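Local coordinates for cellulosomal scaffoldin anchoring protein C (PDB 4UYP) that anchors cellulosome components by binding, through this type I cohesin domain, the dockerin of the adaptor scaffoldin ScaB, and probably attaches them to the cell surface, at residues G7-K12 with G137-I142; T38-Q43 with G71-T76; V47-A52 with T95-V100; D61-Y66 with T76-V81. One frame throughout, in Å; residues are numbered along the deposited sequence.

Contact 1: residues G7-K12 with G137-I142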
loop_
_atom_site.group_PDB
_atom_site.type_symbol
_atom_site.label_atom_id
_atom_site.label_comp_id
_atom_site.label_asym_id
_atom_site.label_seq_id
_atom_site.Cartn_x
_atom_site.Cartn_y
_atom_site.Cartn_z
ATOM N N GLY C 7 3.148 16.309 0.924
ATOM C CA GLY C 7 2.737 17.480 1.702
ATOM C C GLY C 7 1.393 17.242 2.392
ATOM O O GLY C 7 0.566 16.434 1.934
ATOM N N SER C 8 1.221 17.910 3.491
ATOM C CA SER C 8 -0.048 17.905 4.175
ATOM C C SER C 8 -0.843 19.164 3.803
ATOM O O SER C 8 -0.325 20.213 3.365
ATOM C CB SER C 8 0.217 17.994 5.678
ATOM O OG SER C 8 0.820 16.689 6.087
ATOM N N THR C 9 -2.173 19.033 3.937
ATOM C CA THR C 9 -3.064 20.124 3.666
ATOM C C THR C 9 -4.358 19.982 4.384
ATOM O O THR C 9 -4.493 19.095 5.225
ATOM C CB THR C 9 -3.246 20.217 2.104
ATOM O OG1 THR C 9 -3.852 21.420 1.749
ATOM C CG2 THR C 9 -4.045 19.088 1.488
ATOM N N SER C 10 -5.302 20.858 4.103
ATOM C CA SER C 10 -6.588 20.853 4.778
ATOM C C SER C 10 -7.636 21.405 3.847
ATOM O O SER C 10 -7.356 22.173 2.943
ATOM C CB SER C 10 -6.505 21.639 6.082
ATOM O OG SER C 10 -6.157 22.971 5.827
ATOM N N GLY C 11 -8.886 21.004 4.094
ATOM C CA GLY C 11 -10.017 21.563 3.291
ATOM C C GLY C 11 -11.312 21.113 3.897
ATOM O O GLY C 11 -11.354 20.272 4.834
ATOM N N LYS C 12 -12.380 21.683 3.309
ATOM C CA LYS C 12 -13.739 21.411 3.735
ATOM C C LYS C 12 -14.256 20.077 3.166
ATOM O O LYS C 12 -13.787 19.627 2.059
ATOM C CB LYS C 12 -14.630 22.535 3.193
ATOM C CG LYS C 12 -14.392 23.905 3.869
ATOM C CD LYS C 12 -15.375 25.025 3.431
ATOM C CE LYS C 12 -15.030 25.471 1.986
ATOM N NZ LYS C 12 -15.691 26.522 1.063
ATOM N N GLY C 137 2.071 12.419 4.276
ATOM C CA GLY C 137 1.237 13.629 4.474
ATOM C C GLY C 137 -0.083 13.244 5.096
ATOM O O GLY C 137 -0.515 12.087 5.109
ATOM N N LYS C 138 -0.784 14.263 5.580
ATOM C CA LYS C 138 -2.131 14.069 6.084
ATOM C C LYS C 138 -3.021 15.193 5.483
ATOM O O LYS C 138 -2.561 16.315 5.204
ATOM C CB LYS C 138 -2.184 14.260 7.614
ATOM C CG LYS C 138 -1.399 13.186 8.365
ATOM C CD LYS C 138 -1.393 13.596 9.839
ATOM C CE LYS C 138 -0.265 13.106 10.652
ATOM N NZ LYS C 138 1.017 13.141 10.047
ATOM N N ILE C 139 -4.277 14.853 5.253
ATOM C CA ILE C 139 -5.294 15.878 4.924
ATOM C C ILE C 139 -6.205 16.001 6.131
ATOM O O ILE C 139 -6.763 14.994 6.639
ATOM C CB ILE C 139 -6.147 15.421 3.733
ATOM C CG1 ILE C 139 -5.285 15.318 2.470
ATOM C CG2 ILE C 139 -7.357 16.401 3.501
ATOM C CD1 ILE C 139 -6.028 14.528 1.362
ATOM N N GLU C 140 -6.292 17.230 6.679
ATOM C CA GLU C 140 -7.223 17.494 7.785
ATOM C C GLU C 140 -8.509 18.152 7.301
ATOM O O GLU C 140 -8.451 19.114 6.543
ATOM C CB GLU C 140 -6.494 18.426 8.831
ATOM C CG GLU C 140 -7.493 18.780 9.995
ATOM C CD GLU C 140 -6.806 19.356 11.234
ATOM O OE1 GLU C 140 -5.576 19.549 11.227
ATOM O OE2 GLU C 140 -7.540 19.579 12.197
ATOM N N VAL C 141 -9.657 17.581 7.712
ATOM C CA VAL C 141 -10.960 18.183 7.340
ATOM C C VAL C 141 -11.283 19.370 8.280
ATOM O O VAL C 141 -11.280 19.172 9.505
ATOM C CB VAL C 141 -12.047 17.127 7.369
ATOM C CG1 VAL C 141 -13.337 17.794 6.905
ATOM C CG2 VAL C 141 -11.657 15.987 6.449
ATOM N N ILE C 142 -11.456 20.519 7.676
ATOM C CA ILE C 142 -11.726 21.733 8.472
ATOM C C ILE C 142 -13.098 22.279 8.159
ATOM O O ILE C 142 -13.765 21.897 7.196
ATOM C CB ILE C 142 -10.614 22.764 8.299
ATOM C CG1 ILE C 142 -10.443 23.167 6.825
ATOM C CG2 ILE C 142 -9.305 22.271 8.897
ATOM C CD1 ILE C 142 -9.526 24.395 6.615
#
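This parallel strand pair joins the first and last strands of the cohesin beta-sandwich, and so ties the two ends of the domain together. Strand 9-11 runs beside strand 137-141, their directions 22° apart. Thr9 pairs with Ile139, Ser10 with Glu140 and Gly11 with Val141. The bonding starts with a side chain. Ser8 OG accepts from Lys138 N at 3.0 Å with an N-H...O angle of 160°. With chi1 at -70°, this hydroxyl lies opposite the carbonyl carbon of Ser8 and beside its own N, which turns it to the Lys138 N-H. Backbone bonds follow in alternation: Thr9 N to Lys138 O, Glu140 N to Thr9 O, Gly11 N to Glu140 O and Ile142 N to Gly11 O. The last is the shortest, 2.9 Å from Ile142 N to Gly11 O, but its donor stands well above the carbonyl plane. On one face Thr9 and Ile139 lie side by side, Thr9 CG2 4.1 Å from Ile139 CG1. Val17 and Val19 of strand 16-24 touch both of these side chains. On the other face lie Ser10 and Glu140. Strand 109-122 flanks 137-141 on its far side, with backbone bonds from Ile139 to Tyr110. Calcium is seen at the nearby Asp5 and Ile6 in a structure of this protein but is not bound to this chain. At the far end Ile142 covers Gly11 and Ser10. Its CG1 passes 3.6 Å from Gly11 O, and its CD1 rests 3.7 Å from Ser10 OG.

Contact 2: residues T38-Q43 with G71-T76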
loop_
_atom_site.group_PDB
_atom_site.type_symbol
_atom_site.label_atom_id
_atom_site.label_comp_id
_atom_site.label_asym_id
_atom_site.label_seq_id
_atom_site.Cartn_x
_atom_site.Cartn_y
_atom_site.Cartn_z
ATOM N N THR C 38 1.101 6.158 -3.783
ATOM C CA THR C 38 0.463 6.629 -2.509
ATOM C C THR C 38 -0.803 5.852 -2.315
ATOM O O THR C 38 -1.594 5.662 -3.246
ATOM C CB THR C 38 -0.008 8.129 -2.571
ATOM O OG1 THR C 38 -0.940 8.324 -3.611
ATOM C CG2 THR C 38 1.247 9.058 -2.800
ATOM N N ASN C 39 -1.092 5.431 -1.060
ATOM C CA ASN C 39 -2.443 4.971 -0.726
ATOM C C ASN C 39 -3.221 6.010 0.099
ATOM O O ASN C 39 -2.644 6.878 0.715
ATOM C CB ASN C 39 -2.319 3.652 0.115
ATOM C CG ASN C 39 -1.780 2.484 -0.770
ATOM O OD1 ASN C 39 -0.556 2.179 -0.661
ATOM N ND2 ASN C 39 -2.593 1.923 -1.603
ATOM N N PHE C 40 -4.489 5.718 0.041
ATOM C CA PHE C 40 -5.464 6.560 0.785
ATOM C C PHE C 40 -6.727 5.740 0.980
ATOM O O PHE C 40 -7.007 4.766 0.278
ATOM C CB PHE C 40 -5.819 7.844 -0.022
ATOM C CG PHE C 40 -6.321 7.565 -1.449
ATOM C CD1 PHE C 40 -5.341 7.448 -2.529
ATOM C CD2 PHE C 40 -7.726 7.404 -1.786
ATOM C CE1 PHE C 40 -5.797 7.223 -3.846
ATOM C CE2 PHE C 40 -8.139 7.182 -3.095
ATOM C CZ PHE C 40 -7.160 7.079 -4.138
ATOM N N ASP C 41 -7.517 6.140 2.007
ATOM C CA ASP C 41 -8.814 5.550 2.213
ATOM C C ASP C 41 -9.854 5.990 1.277
ATOM O O ASP C 41 -10.142 7.202 1.259
ATOM C CB ASP C 41 -9.265 5.793 3.717
ATOM C CG ASP C 41 -10.632 5.190 3.979
ATOM O OD1 ASP C 41 -11.499 5.031 3.126
ATOM O OD2 ASP C 41 -10.913 5.200 5.244
ATOM N N PRO C 42 -10.327 5.192 0.271
ATOM C CA PRO C 42 -11.109 5.687 -0.805
ATOM C C PRO C 42 -12.532 6.137 -0.490
ATOM O O PRO C 42 -13.192 6.694 -1.351
ATOM C CB PRO C 42 -11.060 4.502 -1.842
ATOM C CG PRO C 42 -10.978 3.361 -0.917
ATOM C CD PRO C 42 -10.111 3.706 0.181
ATOM N N GLN C 43 -12.925 5.854 0.762
ATOM C CA GLN C 43 -14.246 6.458 1.164
ATOM C C GLN C 43 -14.104 7.726 1.895
ATOM O O GLN C 43 -15.065 8.343 2.294
ATOM C CB GLN C 43 -15.212 5.542 1.857
ATOM C CG GLN C 43 -15.735 4.371 0.963
ATOM C CD GLN C 43 -16.588 4.848 -0.150
ATOM O OE1 GLN C 43 -17.270 5.868 0.004
ATOM N NE2 GLN C 43 -16.641 4.126 -1.199
ATOM N N GLY C 71 -8.039 2.640 -3.710
ATOM C CA GLY C 71 -7.270 3.544 -2.802
ATOM C C GLY C 71 -5.761 3.686 -3.080
ATOM O O GLY C 71 -4.939 3.709 -2.195
ATOM N N PHE C 72 -5.445 3.794 -4.430
ATOM C CA PHE C 72 -4.020 4.147 -4.654
ATOM C C PHE C 72 -3.918 5.023 -5.912
ATOM O O PHE C 72 -4.752 5.075 -6.770
ATOM C CB PHE C 72 -3.079 2.912 -4.795
ATOM C CG PHE C 72 -3.399 2.060 -6.014
ATOM C CD1 PHE C 72 -2.792 2.310 -7.297
ATOM C CD2 PHE C 72 -4.260 0.949 -5.953
ATOM C CE1 PHE C 72 -3.107 1.482 -8.394
ATOM C CE2 PHE C 72 -4.515 0.131 -7.071
ATOM C CZ PHE C 72 -3.984 0.405 -8.330
ATOM N N ALA C 73 -2.793 5.713 -5.895
ATOM C CA ALA C 73 -2.334 6.551 -7.023
ATOM C C ALA C 73 -0.890 6.233 -7.258
ATOM O O ALA C 73 -0.083 6.256 -6.347
ATOM C CB ALA C 73 -2.508 8.037 -6.735
ATOM N N SER C 74 -0.546 6.059 -8.538
ATOM C CA SER C 74 0.833 5.650 -8.957
ATOM C C SER C 74 1.331 6.597 -10.016
ATOM O O SER C 74 0.575 7.022 -10.880
ATOM C CB SER C 74 0.889 4.261 -9.585
ATOM O OG SER C 74 0.366 3.273 -8.668
ATOM N N MET C 75 2.599 6.887 -9.929
ATOM C CA MET C 75 3.304 7.805 -10.863
ATOM C C MET C 75 4.596 7.097 -11.302
ATOM O O MET C 75 5.288 6.557 -10.427
ATOM C CB MET C 75 3.611 9.151 -10.130
ATOM C CG MET C 75 2.339 10.046 -10.031
ATOM S SD MET C 75 2.128 10.665 -8.326
ATOM C CE MET C 75 1.543 9.217 -7.386
ATOM N N THR C 76 4.933 7.200 -12.576
ATOM C CA THR C 76 6.294 6.750 -13.001
ATOM C C THR C 76 6.984 7.831 -13.772
ATOM O O THR C 76 6.373 8.646 -14.477
ATOM C CB THR C 76 6.315 5.488 -13.888
ATOM O OG1 THR C 76 5.503 5.658 -15.077
ATOM C CG2 THR C 76 5.708 4.316 -13.080
#
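This is a buried antiparallel strand pairing at the end of strand 33-39, where the chain leaves the sheet of the cohesin sandwich against the start of strand 72-78. Thr38 and Ala73 form a hydrogen-bonded pair: Thr38 N to Ala73 O is 2.8 Å and Ala73 N to Thr38 O is 2.9 Å. Asn39 and Phe72 form the next, non-hydrogen-bonded pair. Beyond it, Gly71 O takes two donors. Phe40 N and Asn39 ND2 are each 3.0 Å from Gly71 O and reach it from opposite faces of its carbonyl plane. Two bonds thus grip one buried carbonyl. The Asn39 and Phe72 side chains cross at a slant, amide and ring planes 68° apart; Asn39 ND2 lies 3.4 Å from Phe72 CB. Asn39 OD1 is held by Asn115 ND2, and Asn39 ND2 also bonds a buffer molecule. Phe40 turns its ring over the glycine. Its CG sits between the backbone N and the carbonyl carbon, chi1 54°, and this brings Gly71 CA over the ring face, 3.8 Å from the Phe40 centroid: a CH-pi contact. Ala73 N lies at the ring edge. Gly71, with Phe72, faces Asn67 in a G1 beta bulge. Asp41 OD1 accepts from Gln43 N in an Asx turn. Phe40 also meets Phe98 edge-to-face and touches Val45 and Val47, so strands 45-52 and 91-100 lie on that side. On the other, Phe72 packs on Leu26 of a ScaB dockerin chain and on Tyr65 and Asn67 of strand 62-67.

Contact 3: residues V47-A52 with T95-V100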
loop_
_atom_site.group_PDB
_atom_site.type_symbol
_atom_site.label_atom_id
_atom_site.label_comp_id
_atom_site.label_asym_id
_atom_site.label_seq_id
_atom_site.Cartn_x
_atom_site.Cartn_y
_atom_site.Cartn_z
ATOM N N VAL C 47 -9.093 10.540 -5.974
ATOM C CA VAL C 47 -8.258 11.397 -6.835
ATOM C C VAL C 47 -9.088 12.043 -7.949
ATOM O O VAL C 47 -9.778 11.343 -8.718
ATOM C CB VAL C 47 -7.123 10.586 -7.485
ATOM C CG1 VAL C 47 -6.265 11.451 -8.434
ATOM C CG2 VAL C 47 -6.214 9.977 -6.412
ATOM N N ALA C 48 -9.088 13.359 -8.004
ATOM C CA ALA C 48 -9.709 14.116 -9.091
ATOM C C ALA C 48 -8.774 14.196 -10.282
ATOM O O ALA C 48 -9.209 14.100 -11.468
ATOM C CB ALA C 48 -10.110 15.533 -8.622
ATOM N N SER C 49 -7.474 14.403 -10.026
ATOM C CA SER C 49 -6.489 14.528 -11.126
ATOM C C SER C 49 -5.104 14.504 -10.502
ATOM O O SER C 49 -4.925 14.721 -9.265
ATOM C CB SER C 49 -6.594 15.824 -11.915
ATOM O OG SER C 49 -6.540 16.967 -11.053
ATOM N N ILE C 50 -4.068 14.169 -11.292
ATOM C CA ILE C 50 -2.667 14.259 -10.872
ATOM C C ILE C 50 -1.962 15.191 -11.835
ATOM O O ILE C 50 -2.084 14.955 -13.061
ATOM C CB ILE C 50 -2.028 12.853 -10.893
ATOM C CG1 ILE C 50 -2.748 11.969 -9.878
ATOM C CG2 ILE C 50 -0.523 12.979 -10.494
ATOM C CD1 ILE C 50 -2.245 10.532 -9.922
ATOM N N ASP C 51 -1.207 16.168 -11.374
ATOM C CA ASP C 51 -0.518 17.117 -12.247
ATOM C C ASP C 51 0.989 16.939 -12.064
ATOM O O ASP C 51 1.514 17.146 -10.959
ATOM C CB ASP C 51 -0.857 18.533 -11.859
ATOM C CG ASP C 51 -2.341 18.884 -11.996
ATOM O OD1 ASP C 51 -3.030 18.294 -12.891
ATOM O OD2 ASP C 51 -2.864 19.766 -11.295
ATOM N N ALA C 52 1.656 16.705 -13.181
ATOM C CA ALA C 52 3.149 16.737 -13.107
ATOM C C ALA C 52 3.649 18.061 -12.633
ATOM O O ALA C 52 3.097 19.118 -13.001
ATOM C CB ALA C 52 3.689 16.480 -14.523
ATOM N N THR C 95 1.647 16.711 -8.162
ATOM C CA THR C 95 0.661 17.109 -7.156
ATOM C C THR C 95 -0.589 16.294 -7.382
ATOM O O THR C 95 -1.067 16.200 -8.515
ATOM C CB THR C 95 0.356 18.579 -7.270
ATOM O OG1 THR C 95 1.585 19.328 -7.084
ATOM C CG2 THR C 95 -0.640 19.059 -6.174
ATOM N N ILE C 96 -1.104 15.724 -6.314
ATOM C CA ILE C 96 -2.353 14.925 -6.427
ATOM C C ILE C 96 -3.519 15.819 -5.967
ATOM O O ILE C 96 -3.407 16.377 -4.835
ATOM C CB ILE C 96 -2.328 13.677 -5.589
ATOM C CG1 ILE C 96 -1.136 12.807 -6.029
ATOM C CG2 ILE C 96 -3.635 12.872 -5.761
ATOM C CD1 ILE C 96 -0.889 11.712 -5.015
ATOM N N ASN C 97 -4.521 16.059 -6.804
ATOM C CA ASN C 97 -5.719 16.782 -6.354
ATOM C C ASN C 97 -6.767 15.828 -5.886
ATOM O O ASN C 97 -7.240 15.023 -6.697
ATOM C CB ASN C 97 -6.180 17.622 -7.520
ATOM C CG ASN C 97 -5.052 18.527 -8.051
ATOM O OD1 ASN C 97 -4.500 19.315 -7.276
ATOM N ND2 ASN C 97 -4.763 18.421 -9.335
ATOM N N PHE C 98 -7.041 15.872 -4.594
ATOM C CA PHE C 98 -7.963 14.905 -3.971
ATOM C C PHE C 98 -9.329 15.552 -3.665
ATOM O O PHE C 98 -9.381 16.682 -3.138
ATOM C CB PHE C 98 -7.454 14.482 -2.599
ATOM C CG PHE C 98 -6.337 13.449 -2.615
ATOM C CD1 PHE C 98 -6.654 12.131 -2.893
ATOM C CD2 PHE C 98 -5.038 13.786 -2.397
ATOM C CE1 PHE C 98 -5.676 11.125 -2.842
ATOM C CE2 PHE C 98 -4.023 12.746 -2.339
ATOM C CZ PHE C 98 -4.375 11.464 -2.557
ATOM N N LYS C 99 -10.386 14.905 -4.084
ATOM C CA LYS C 99 -11.746 15.278 -3.623
ATOM C C LYS C 99 -12.012 14.684 -2.241
ATOM O O LYS C 99 -11.960 13.479 -2.053
ATOM C CB LYS C 99 -12.772 14.686 -4.689
ATOM C CG LYS C 99 -14.211 14.647 -4.185
ATOM C CD LYS C 99 -14.702 16.033 -4.106
ATOM C CE LYS C 99 -16.253 16.024 -3.848
ATOM N NZ LYS C 99 -16.641 15.226 -2.733
ATOM N N VAL C 100 -12.276 15.589 -1.273
ATOM C CA VAL C 100 -12.677 15.203 0.072
ATOM C C VAL C 100 -14.189 14.810 0.023
ATOM O O VAL C 100 -14.998 15.629 -0.441
ATOM C CB VAL C 100 -12.471 16.363 1.050
ATOM C CG1 VAL C 100 -12.912 15.933 2.445
ATOM C CG2 VAL C 100 -10.974 16.758 1.052
HETATM O O HOH W 1 2.620 19.524 -9.535
#
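Asn97 ND2 donates twice across the strands, to Ser49 OG at 2.9 Å and to Asp51 OD2 at 3.0 Å. Its chi1 of -54° sets CG opposite the carbonyl carbon and carries the amide over to both. Both acceptors lie in the Asn97 amide plane. The Asp51 carboxylate is turned 62° against that amide, and OD2 is met from above its own plane. The other end of the amide is fixed too: Asn97 OD1 bonds Ser18 OG of strand 16-24. Backbone bonds set these groups in place. Asn97 N donates to Ser49 O at 2.8 Å, and Asp51 and Thr95 exchange a pair. Water 1 bridges Asp51 O and Thr95 OG1. The opposite face is apolar. Val47 CG2 lies 3.9 Å from Ile96 CG2 and 3.8 Å from Phe98 CE1, while Ile96 CG2 sits over one face of the Phe98 ring, near the rim. Phe40 and Tyr66 of strand 62-67 also touch Val47. The pairing slips by one residue near Ala48. Ala48 N reaches Asn97 O at 2.8 Å, and Ser49 N makes only a weak bond to the same oxygen. This is a classic beta bulge in the antiparallel edge strand 45-52 of the cohesin sandwich, with one polar and one core-facing side.

Contact 4: residues D61-Y66 with T76-V81. With SO4 (sulfate ion), chain R.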
loop_
_atom_site.group_PDB
_atom_site.type_symbol
_atom_site.label_atom_id
_atom_site.label_comp_id
_atom_site.label_asym_id
_atom_site.label_seq_id
_atom_site.Cartn_x
_atom_site.Cartn_y
_atom_site.Cartn_z
ATOM N N ASP C 61 7.815 11.413 -20.571
ATOM C CA ASP C 61 8.601 10.653 -19.581
ATOM C C ASP C 61 7.771 10.275 -18.356
ATOM O O ASP C 61 8.239 9.511 -17.468
ATOM C CB ASP C 61 9.804 11.493 -19.110
ATOM C CG ASP C 61 10.666 12.000 -20.281
ATOM O OD1 ASP C 61 10.666 11.343 -21.315
ATOM O OD2 ASP C 61 11.330 13.001 -20.037
ATOM N N PHE C 62 6.566 10.792 -18.215
ATOM C CA PHE C 62 5.770 10.718 -16.967
ATOM C C PHE C 62 4.408 10.104 -17.224
ATOM O O PHE C 62 3.737 10.410 -18.160
ATOM C CB PHE C 62 5.555 12.179 -16.499
ATOM C CG PHE C 62 4.777 12.324 -15.202
ATOM C CD1 PHE C 62 5.392 12.053 -13.964
ATOM C CD2 PHE C 62 3.485 12.841 -15.245
ATOM C CE1 PHE C 62 4.707 12.256 -12.805
ATOM C CE2 PHE C 62 2.805 13.052 -14.077
ATOM C CZ PHE C 62 3.387 12.771 -12.848
ATOM N N THR C 63 4.094 9.091 -16.416
ATOM C CA THR C 63 2.859 8.330 -16.567
ATOM C C THR C 63 2.173 8.242 -15.229
ATOM O O THR C 63 2.844 8.059 -14.176
ATOM C CB THR C 63 3.102 6.879 -17.034
ATOM O OG1 THR C 63 3.983 6.979 -18.186
ATOM C CG2 THR C 63 1.801 6.266 -17.495
ATOM N N THR C 64 0.833 8.342 -15.188
ATOM C CA THR C 64 0.110 8.238 -13.904
ATOM C C THR C 64 -1.109 7.322 -14.086
ATOM O O THR C 64 -1.600 7.107 -15.172
ATOM C CB THR C 64 -0.318 9.601 -13.389
ATOM O OG1 THR C 64 -1.459 10.081 -14.184
ATOM C CG2 THR C 64 0.739 10.656 -13.374
ATOM N N TYR C 65 -1.534 6.839 -12.931
ATOM C CA TYR C 65 -2.690 5.948 -12.895
ATOM C C TYR C 65 -3.248 6.056 -11.499
ATOM O O TYR C 65 -2.515 6.052 -10.549
ATOM C CB TYR C 65 -2.356 4.509 -13.218
ATOM C CG TYR C 65 -3.582 3.608 -13.097
ATOM C CD1 TYR C 65 -4.612 3.667 -14.057
ATOM C CD2 TYR C 65 -3.647 2.714 -12.069
ATOM C CE1 TYR C 65 -5.744 2.799 -13.843
ATOM C CE2 TYR C 65 -4.747 1.917 -11.836
ATOM C CZ TYR C 65 -5.719 1.946 -12.747
ATOM O OH TYR C 65 -6.880 1.157 -12.507
ATOM N N TYR C 66 -4.569 6.001 -11.349
ATOM C CA TYR C 66 -5.109 5.906 -10.006
ATOM C C TYR C 66 -6.336 4.994 -10.051
ATOM O O TYR C 66 -6.982 4.879 -11.069
ATOM C CB TYR C 66 -5.457 7.301 -9.447
ATOM C CG TYR C 66 -6.266 8.167 -10.318
ATOM C CD1 TYR C 66 -7.633 8.087 -10.275
ATOM C CD2 TYR C 66 -5.685 9.163 -11.195
ATOM C CE1 TYR C 66 -8.450 8.886 -11.056
ATOM C CE2 TYR C 66 -6.557 10.003 -11.962
ATOM C CZ TYR C 66 -7.894 9.855 -11.943
ATOM O OH TYR C 66 -8.756 10.612 -12.740
ATOM N N THR C 76 4.933 7.200 -12.576
ATOM C CA THR C 76 6.294 6.750 -13.001
ATOM C C THR C 76 6.984 7.831 -13.772
ATOM O O THR C 76 6.373 8.646 -14.477
ATOM C CB THR C 76 6.315 5.488 -13.888
ATOM O OG1 THR C 76 5.503 5.658 -15.077
ATOM C CG2 THR C 76 5.708 4.316 -13.080
ATOM N N PHE C 77 8.318 7.830 -13.635
ATOM C CA PHE C 77 9.215 8.641 -14.490
ATOM C C PHE C 77 10.214 7.719 -15.137
ATOM O O PHE C 77 10.776 6.810 -14.484
ATOM C CB PHE C 77 9.979 9.645 -13.636
ATOM C CG PHE C 77 11.023 10.427 -14.405
ATOM C CD1 PHE C 77 10.657 11.418 -15.324
ATOM C CD2 PHE C 77 12.362 10.130 -14.246
ATOM C CE1 PHE C 77 11.605 12.143 -16.036
ATOM C CE2 PHE C 77 13.331 10.840 -14.967
ATOM C CZ PHE C 77 12.963 11.830 -15.851
ATOM N N GLU C 78 10.366 7.858 -16.463
ATOM C CA GLU C 78 11.389 7.103 -17.222
ATOM C C GLU C 78 12.132 8.140 -18.053
ATOM O O GLU C 78 11.511 8.671 -19.027
ATOM C CB GLU C 78 10.740 6.069 -18.073
ATOM C CG GLU C 78 9.906 4.980 -17.315
ATOM C CD GLU C 78 8.784 4.372 -18.220
ATOM O OE1 GLU C 78 7.919 5.138 -18.747
ATOM O OE2 GLU C 78 8.914 3.110 -18.309
ATOM N N ALA C 79 13.359 8.476 -17.717
ATOM C CA ALA C 79 14.114 9.361 -18.588
ATOM C C ALA C 79 14.304 8.736 -19.946
ATOM O O ALA C 79 14.296 7.525 -20.080
ATOM C CB ALA C 79 15.452 9.591 -17.972
ATOM N N PRO C 80 14.411 9.576 -20.955
ATOM C CA PRO C 80 14.742 8.993 -22.270
ATOM C C PRO C 80 16.133 8.337 -22.254
ATOM O O PRO C 80 16.964 8.641 -21.375
ATOM C CB PRO C 80 14.695 10.269 -23.184
ATOM C CG PRO C 80 15.116 11.395 -22.252
ATOM C CD PRO C 80 14.340 11.040 -20.965
ATOM N N VAL C 81 16.338 7.542 -23.308
ATOM C CA VAL C 81 17.546 6.678 -23.304
ATOM C C VAL C 81 18.832 7.432 -23.382
ATOM O O VAL C 81 19.884 6.935 -22.933
ATOM C CB VAL C 81 17.584 5.628 -24.408
ATOM C CG1 VAL C 81 18.615 4.540 -24.055
ATOM C CG2 VAL C 81 16.274 4.972 -24.534
HETATM S S SO4 R . -1.249 10.437 -17.661
HETATM O O1 SO4 R . -0.716 11.717 -18.411
HETATM O O2 SO4 R . -1.369 10.878 -16.206
HETATM O O3 SO4 R . -0.281 9.368 -17.707
HETATM O O4 SO4 R . -2.649 9.679 -18.041
HETATM O O HOH W 2 6.680 7.011 -17.247
HETATM O O HOH W 3 10.875 8.623 -21.717
#
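Asp61 has chi1 -54°, which sets CG opposite its carbonyl carbon, while Phe77 has chi1 174°, with CG opposite its N. Set this way, the two side chains run side by side, pointing the same way. Asp61 CB comes 3.6 Å from Phe77 CE1, and carboxylate and ring planes stand 85° apart. Pro80 CD lies 3.7 Å from Asp61 OD1. The backbones form the beta hairpin of strands 62-67 and 72-78. Thr63 and Thr76 are a hydrogen-bonded antiparallel pair, with Thr76 N to Thr63 O at 2.8 Å and Thr63 N to Thr76 O at 3.0 Å. Phe62 and Phe77 pair next, without hydrogen bonds, and Glu78 N then donates to Asp61 O. On the face of Thr63 and Thr76 the side chains lie alongside, Thr76 OG1 3.3 Å from Thr63 CB. Water 2 lies among the Thr63 and Thr76 hydroxyls, Asp61 O and Glu78 OE1, with more acceptors in reach than it has protons. Thr64 N donates to sulfate O3 at 2.9 Å; the ion probably comes from the crystallisation liquor, and its exact place is doubtful. On the opposite face Phe62 meets Phe93 edge-to-face. Asp61 OD1 forms a salt bridge with Arg85, and Glu78 OE1 one with Arg22 of a ScaB dockerin chain. Arg22 also packs on Thr63 and Thr76. Hydroxyls, water and carboxylate thus make a polar patch at the dockerin interface, and the negative charge of Glu78 probably favours the arginine there.

How the contacts relate
All four contacts belong to one cohesin domain. Contacts 2 and 4 share Thr76 on strand 72-78, with centres about 17 Å apart, and both touch a ScaB dockerin chain; Ser74 OG of contact 2 bonds Leu26 O there. Contact 3 meets no other protein chain. It packs against contact 2 through the core: Phe40 CD1 is 3.7 Å from Phe98 CE1, and Thr38 OG1 is 3.7 Å from Ile96 CD1. It also meets contact 4, with Ala52 CB 3.6 Å from Phe62 CE2. Contact 1 touches contact 3 through Ile139 and Phe98. Contacts 1 and 2 both come near the calcium-site residue Ile6, the Thr38 side chain within about 4 Å of its side chain. The centres of contacts 1 and 4 are about 27 Å apart.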